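Putative DNA helicase (Lactobacillus plantarum, PDB 3DMN) is of unknown function but is probably a DNA helicase of the UvrD-like type, coupling ATP hydrolysis to strand unwinding. Local coordinates at residues V120-N124 with Q125-Q129; Q129-D132 with E133-L136. All blocks are in the same frame, centred on the assembly; numbering follows the deposited sequence.

Interaction 1. Residues V120-N124 with Q125-Q129; sequences VWNAN and QENYQ. With ACT (acetate ion), chain B; ACT (acetate ion), chain K; ACT (acetate ion), chain L.
Just past strand 118-121, beyond the inverse gamma turn centred on A123, an alpha-turn is closed by Y128 N, which donates to N124 O at 3.0 Å. Its second tie comes from the side chain of N124: OD1 accepts from N127 N at 2.8 Å, the donor tilted from the carbonyl plane and the N-H...O angle 152°. With chi1 at 69°, N124 CG sits between its own backbone N and carbonyl carbon, which folds the amide back over the turn. N124 ND2 is held by V153 O and by a water that reaches E126 OE1. An alanine here would lose both ends of the amide, probably leaving N127 N without its acceptor, V153 O without this donor and the turn with its backbone bond alone. Y128 lays CD2 against A123 CA at 3.7 Å, while N122 O lies at the edge of the ring; a water joins Y128 OH to W121 O. Q125 N and E126 N clasp an acetate, probably from the crystallisation liquor; W121 NE1 (N-H...O 173°) and N122 ND2 hold further acetates. The two successive turns begin the strand-to-helix connection that follows a central strand of the parallel sheet, as in the P-loop NTPase clan.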
loop_
_atom_site.group_PDB
_atom_site.type_symbol
_atom_site.label_atom_id
_atom_site.label_comp_id
_atom_site.label_asym_id
_atom_site.label_seq_id
_atom_site.Cartn_x
_atom_site.Cartn_y
_atom_site.Cartn_z
ATOM N N VAL A 120 -0.608 -0.698 -0.378
ATOM C CA VAL A 120 -0.426 -1.181 0.986
ATOM C C VAL A 120 -1.135 -2.514 1.109
ATOM O O VAL A 120 -2.356 -2.604 1.000
ATOM C CB VAL A 120 -0.991 -0.176 2.033
ATOM C CG1 VAL A 120 -0.712 -0.668 3.424
ATOM C CG2 VAL A 120 -0.358 1.192 1.803
ATOM N N TRP A 121 -0.355 -3.560 1.402
ATOM C CA TRP A 121 -0.956 -4.896 1.466
ATOM C C TRP A 121 -1.538 -5.194 2.849
ATOM O O TRP A 121 -0.835 -5.234 3.896
ATOM C CB TRP A 121 0.063 -5.998 1.057
ATOM C CG TRP A 121 -0.450 -7.357 1.327
ATOM C CD1 TRP A 121 0.060 -8.275 2.231
ATOM C CD2 TRP A 121 -1.622 -7.955 0.763
ATOM N NE1 TRP A 121 -0.709 -9.437 2.222
ATOM C CE2 TRP A 121 -1.758 -9.252 1.345
ATOM C CE3 TRP A 121 -2.555 -7.544 -0.203
ATOM C CZ2 TRP A 121 -2.789 -10.117 0.982
ATOM C CZ3 TRP A 121 -3.615 -8.414 -0.539
ATOM C CH2 TRP A 121 -3.706 -9.673 0.062
ATOM N N ASN A 122 -2.846 -5.423 2.834
ATOM C CA ASN A 122 -3.571 -5.927 4.010
ATOM C C ASN A 122 -3.574 -4.947 5.180
ATOM O O ASN A 122 -3.171 -5.279 6.310
ATOM C CB ASN A 122 -3.154 -7.325 4.436
ATOM C CG ASN A 122 -4.352 -8.098 4.996
ATOM O OD1 ASN A 122 -5.427 -7.515 5.084
ATOM N ND2 ASN A 122 -4.162 -9.361 5.418
ATOM N N ALA A 123 -4.100 -3.775 4.883
ATOM C CA ALA A 123 -4.310 -2.712 5.862
ATOM C C ALA A 123 -5.582 -2.982 6.676
ATOM O O ALA A 123 -6.503 -2.137 6.701
ATOM C CB ALA A 123 -4.462 -1.357 5.121
ATOM N N ASN A 124 -5.618 -4.139 7.336
ATOM C CA ASN A 124 -6.855 -4.594 7.936
ATOM C C ASN A 124 -6.833 -4.463 9.459
ATOM O O ASN A 124 -5.911 -3.853 10.037
ATOM C CB ASN A 124 -7.186 -6.033 7.511
ATOM C CG ASN A 124 -6.221 -7.056 8.100
ATOM O OD1 ASN A 124 -5.231 -6.689 8.730
ATOM N ND2 ASN A 124 -6.518 -8.357 7.897
ATOM N N GLN A 125 -7.866 -4.978 10.107
ATOM C CA GLN A 125 -7.988 -4.822 11.558
ATOM C C GLN A 125 -6.916 -5.650 12.255
ATOM O O GLN A 125 -6.280 -5.171 13.207
ATOM C CB GLN A 125 -9.390 -5.302 11.933
ATOM C CG GLN A 125 -9.712 -5.224 13.322
ATOM C CD GLN A 125 -11.137 -5.709 13.498
ATOM O OE1 GLN A 125 -12.079 -5.013 13.129
ATOM N NE2 GLN A 125 -11.290 -6.939 13.973
ATOM N N GLU A 126 -6.698 -6.879 11.783
ATOM C CA GLU A 126 -5.745 -7.736 12.477
ATOM C C GLU A 126 -4.346 -7.148 12.437
ATOM O O GLU A 126 -3.605 -7.222 13.434
ATOM C CB GLU A 126 -5.730 -9.131 11.873
ATOM C CG GLU A 126 -4.908 -10.033 12.778
ATOM C CD GLU A 126 -4.967 -11.464 12.376
ATOM O OE1 GLU A 126 -5.754 -11.799 11.460
ATOM O OE2 GLU A 126 -4.197 -12.242 12.980
ATOM N N ASN A 127 -3.989 -6.582 11.288
ATOM C CA ASN A 127 -2.627 -6.090 11.083
ATOM C C ASN A 127 -2.381 -4.707 11.678
ATOM O O ASN A 127 -1.203 -4.357 12.004
ATOM C CB ASN A 127 -2.289 -6.059 9.576
ATOM C CG ASN A 127 -1.898 -7.433 9.052
ATOM O OD1 ASN A 127 -2.238 -7.795 7.911
ATOM N ND2 ASN A 127 -1.146 -8.165 9.847
ATOM N N TYR A 128 -3.440 -3.887 11.754
ATOM C CA TYR A 128 -3.264 -2.527 12.215
ATOM C C TYR A 128 -4.381 -2.205 13.183
ATOM O O TYR A 128 -5.306 -1.477 12.844
ATOM C CB TYR A 128 -3.255 -1.566 11.008
ATOM C CG TYR A 128 -2.077 -1.794 10.094
ATOM C CD1 TYR A 128 -0.821 -1.197 10.356
ATOM C CD2 TYR A 128 -2.200 -2.580 8.947
ATOM C CE1 TYR A 128 0.264 -1.417 9.517
ATOM C CE2 TYR A 128 -1.087 -2.815 8.075
ATOM C CZ TYR A 128 0.134 -2.215 8.370
ATOM O OH TYR A 128 1.216 -2.435 7.516
ATOM N N GLN A 129 -4.250 -2.733 14.414
ATOM C CA GLN A 129 -5.280 -2.669 15.406
ATOM C C GLN A 129 -4.929 -1.656 16.499
ATOM O O GLN A 129 -5.805 -1.021 17.079
ATOM C CB GLN A 129 -5.393 -4.069 16.062
ATOM C CG GLN A 129 -6.213 -4.139 17.313
ATOM C CD GLN A 129 -7.673 -4.310 16.999
ATOM O OE1 GLN A 129 -8.103 -5.390 16.570
ATOM N NE2 GLN A 129 -8.450 -3.262 17.210
HETATM C C ACT B . -9.532 -8.253 9.770
HETATM O O ACT B . -9.770 -7.123 9.333
HETATM O OXT ACT B . -8.588 -8.480 10.546
HETATM C CH3 ACT B . -10.394 -9.255 9.295
HETATM C C ACT K . -1.226 -11.378 4.781
HETATM O O ACT K . -0.307 -11.709 3.918
HETATM O OXT ACT K . -1.202 -10.256 5.389
HETATM C CH3 ACT K . -2.364 -12.286 5.098
HETATM C C ACT L . -6.109 -12.364 5.856
HETATM O O ACT L . -5.214 -12.602 5.003
HETATM O OXT ACT L . -6.157 -11.238 6.402
HETATM C CH3 ACT L . -7.113 -13.420 6.212
HETATM O O HOH W 1 0.928 -3.389 4.848
HETATM O O HOH W 2 -4.878 -10.716 8.910
#

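Interaction 2. Residues Q129-D132 with E133-L136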
loop_
_atom_site.group_PDB
_atom_site.type_symbol
_atom_site.label_atom_id
_atom_site.label_comp_id
_atom_site.label_asym_id
_atom_site.label_seq_id
_atom_site.Cartn_x
_atom_site.Cartn_y
_atom_site.Cartn_z
ATOM N N GLN A 129 -4.250 -2.733 14.414
ATOM C CA GLN A 129 -5.280 -2.669 15.406
ATOM C C GLN A 129 -4.929 -1.656 16.499
ATOM O O GLN A 129 -5.805 -1.021 17.079
ATOM C CB GLN A 129 -5.393 -4.069 16.062
ATOM C CG GLN A 129 -6.213 -4.139 17.313
ATOM C CD GLN A 129 -7.673 -4.310 16.999
ATOM O OE1 GLN A 129 -8.103 -5.390 16.570
ATOM N NE2 GLN A 129 -8.450 -3.262 17.210
ATOM N N ARG A 130 -3.636 -1.481 16.758
ATOM C CA ARG A 130 -3.219 -0.762 17.956
ATOM C C ARG A 130 -2.935 0.687 17.665
ATOM O O ARG A 130 -2.409 1.023 16.604
ATOM C CB ARG A 130 -1.952 -1.402 18.558
ATOM C CG ARG A 130 -2.157 -2.845 18.913
ATOM C CD ARG A 130 -0.965 -3.357 19.729
ATOM N NE ARG A 130 -0.823 -2.690 21.014
ATOM C CZ ARG A 130 -1.527 -2.959 22.104
ATOM N NH1 ARG A 130 -2.476 -3.915 22.083
ATOM N NH2 ARG A 130 -1.277 -2.286 23.222
ATOM N N GLU A 131 -3.234 1.551 18.644
ATOM C CA GLU A 131 -2.885 2.955 18.520
ATOM C C GLU A 131 -1.408 3.142 18.236
ATOM O O GLU A 131 -1.024 4.059 17.490
ATOM C CB GLU A 131 -3.260 3.749 19.752
ATOM C CG GLU A 131 -4.775 3.864 19.887
ATOM C CD GLU A 131 -5.394 4.740 18.795
ATOM O OE1 GLU A 131 -5.011 5.918 18.674
ATOM O OE2 GLU A 131 -6.244 4.213 18.060
ATOM N N ASP A 132 -0.599 2.271 18.811
ATOM C CA ASP A 132 0.842 2.396 18.609
ATOM C C ASP A 132 1.266 2.105 17.185
ATOM O O ASP A 132 2.422 2.412 16.837
ATOM C CB ASP A 132 1.604 1.481 19.590
ATOM C CG ASP A 132 3.074 1.838 19.667
ATOM O OD1 ASP A 132 3.328 2.966 20.145
ATOM O OD2 ASP A 132 3.935 0.996 19.290
ATOM N N GLU A 133 0.388 1.469 16.396
ATOM C CA GLU A 133 0.683 1.140 14.985
ATOM C C GLU A 133 0.339 2.296 14.030
ATOM O O GLU A 133 0.529 2.161 12.834
ATOM C CB GLU A 133 -0.055 -0.140 14.573
ATOM C CG GLU A 133 0.694 -1.334 15.192
ATOM C CD GLU A 133 -0.034 -2.646 15.045
ATOM O OE1 GLU A 133 -1.281 -2.668 15.172
ATOM O OE2 GLU A 133 0.670 -3.668 14.831
ATOM N N ARG A 134 -0.213 3.401 14.548
ATOM C CA ARG A 134 -0.529 4.535 13.646
ATOM C C ARG A 134 0.737 5.039 12.949
ATOM O O ARG A 134 0.714 5.373 11.733
ATOM C CB ARG A 134 -1.158 5.678 14.442
ATOM C CG ARG A 134 -2.612 5.385 14.803
ATOM C CD ARG A 134 -3.244 6.563 15.506
ATOM N NE ARG A 134 -4.608 6.188 15.865
ATOM C CZ ARG A 134 -5.638 6.176 15.024
ATOM N NH1 ARG A 134 -5.481 6.590 13.755
ATOM N NH2 ARG A 134 -6.822 5.731 15.465
ATOM N N GLN A 135 1.844 5.115 13.691
ATOM C CA GLN A 135 3.083 5.678 13.114
ATOM C C GLN A 135 3.518 4.811 11.925
ATOM O O GLN A 135 3.871 5.318 10.856
ATOM C CB GLN A 135 4.186 5.723 14.167
ATOM C CG GLN A 135 5.489 6.241 13.619
ATOM C CD GLN A 135 5.341 7.668 13.114
ATOM O OE1 GLN A 135 4.687 8.493 13.747
ATOM N NE2 GLN A 135 5.960 7.961 11.985
ATOM N N LEU A 136 3.475 3.493 12.116
ATOM C CA LEU A 136 3.816 2.559 11.025
ATOM C C LEU A 136 2.913 2.734 9.802
ATOM O O LEU A 136 3.410 2.869 8.678
ATOM C CB LEU A 136 3.732 1.117 11.549
ATOM C CG LEU A 136 3.952 0.062 10.467
ATOM C CD1 LEU A 136 5.378 0.090 9.971
ATOM C CD2 LEU A 136 3.617 -1.335 11.029
HETATM O O HOH W 3 1.486 5.508 16.614
HETATM O O HOH W 4 4.120 2.146 14.661
#
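E133 N donates to R130 O at 2.8 Å and R134 N to E131 O at 3.1 Å, both spanning three residues. The longer, four-residue links are made through solvent instead. One water gives to E131 O and takes from Q135 N, each 3.0 Å from it; a second joins D132 O to L136 N in the same way.

The carboxylate of E133 turns back on the chain before it. Its OE1 accepts from Q129 N and R130 N, both at 3.1 Å, and the two donors arrive from opposite faces of the carboxylate plane. The bond from R130 N is the straighter, with an N-H...O angle of 168°. Two amides that precede the helix thus share one oxygen, which ties them to the residue just ahead of R134.

The charged contact is a side-on salt bridge. R134 offers NE to E131 OE1 at 2.9 Å and NH2 to E131 OE2 at 3.1 Å, the latter through the syn lone pair, while OE1 is met from above the carboxylate plane. E131 bends at chi2 (-68°), and R134 runs extended beside it, so the two chains point the same way with their flat groups turned 52° apart. The remaining nitrogen, R134 NH1, bonds to the carbonyls of I18 and L159, which fixes the guanidinium against neighbouring loops.

Bonds from i+3 to i, water-bridged i to i+4 pairs and a glutamate folded back onto preceding amides mark a solvated entry to helix 134-141; the sequence DERQL is consistent with the start of motif VI of UvrD-like helicases.

Overall arrangement
Interactions 1 and 2 are consecutive parts of the connection from strand 118-121 to helix 134-141, their centres about 10 Å apart. They meet at Q129, which ends interaction 1 and supplies a backbone N-H to interaction 2. Packing also crosses the junction: Y128 CE1 lies on L136 CD2 at 3.7 Å, and E133 OE1 is 3.6 Å from the backbone atom Y128 CA, so the folded-back glutamate sits beside the end of the earlier turn. Interaction 1 is the more interior, its centre about 10 Å from the chain centre against about 16 Å for interaction 2. Both lie within the UvrD-like C-terminal domain, and acetate ions, probably from the crystallisation liquor, approach side chains in each.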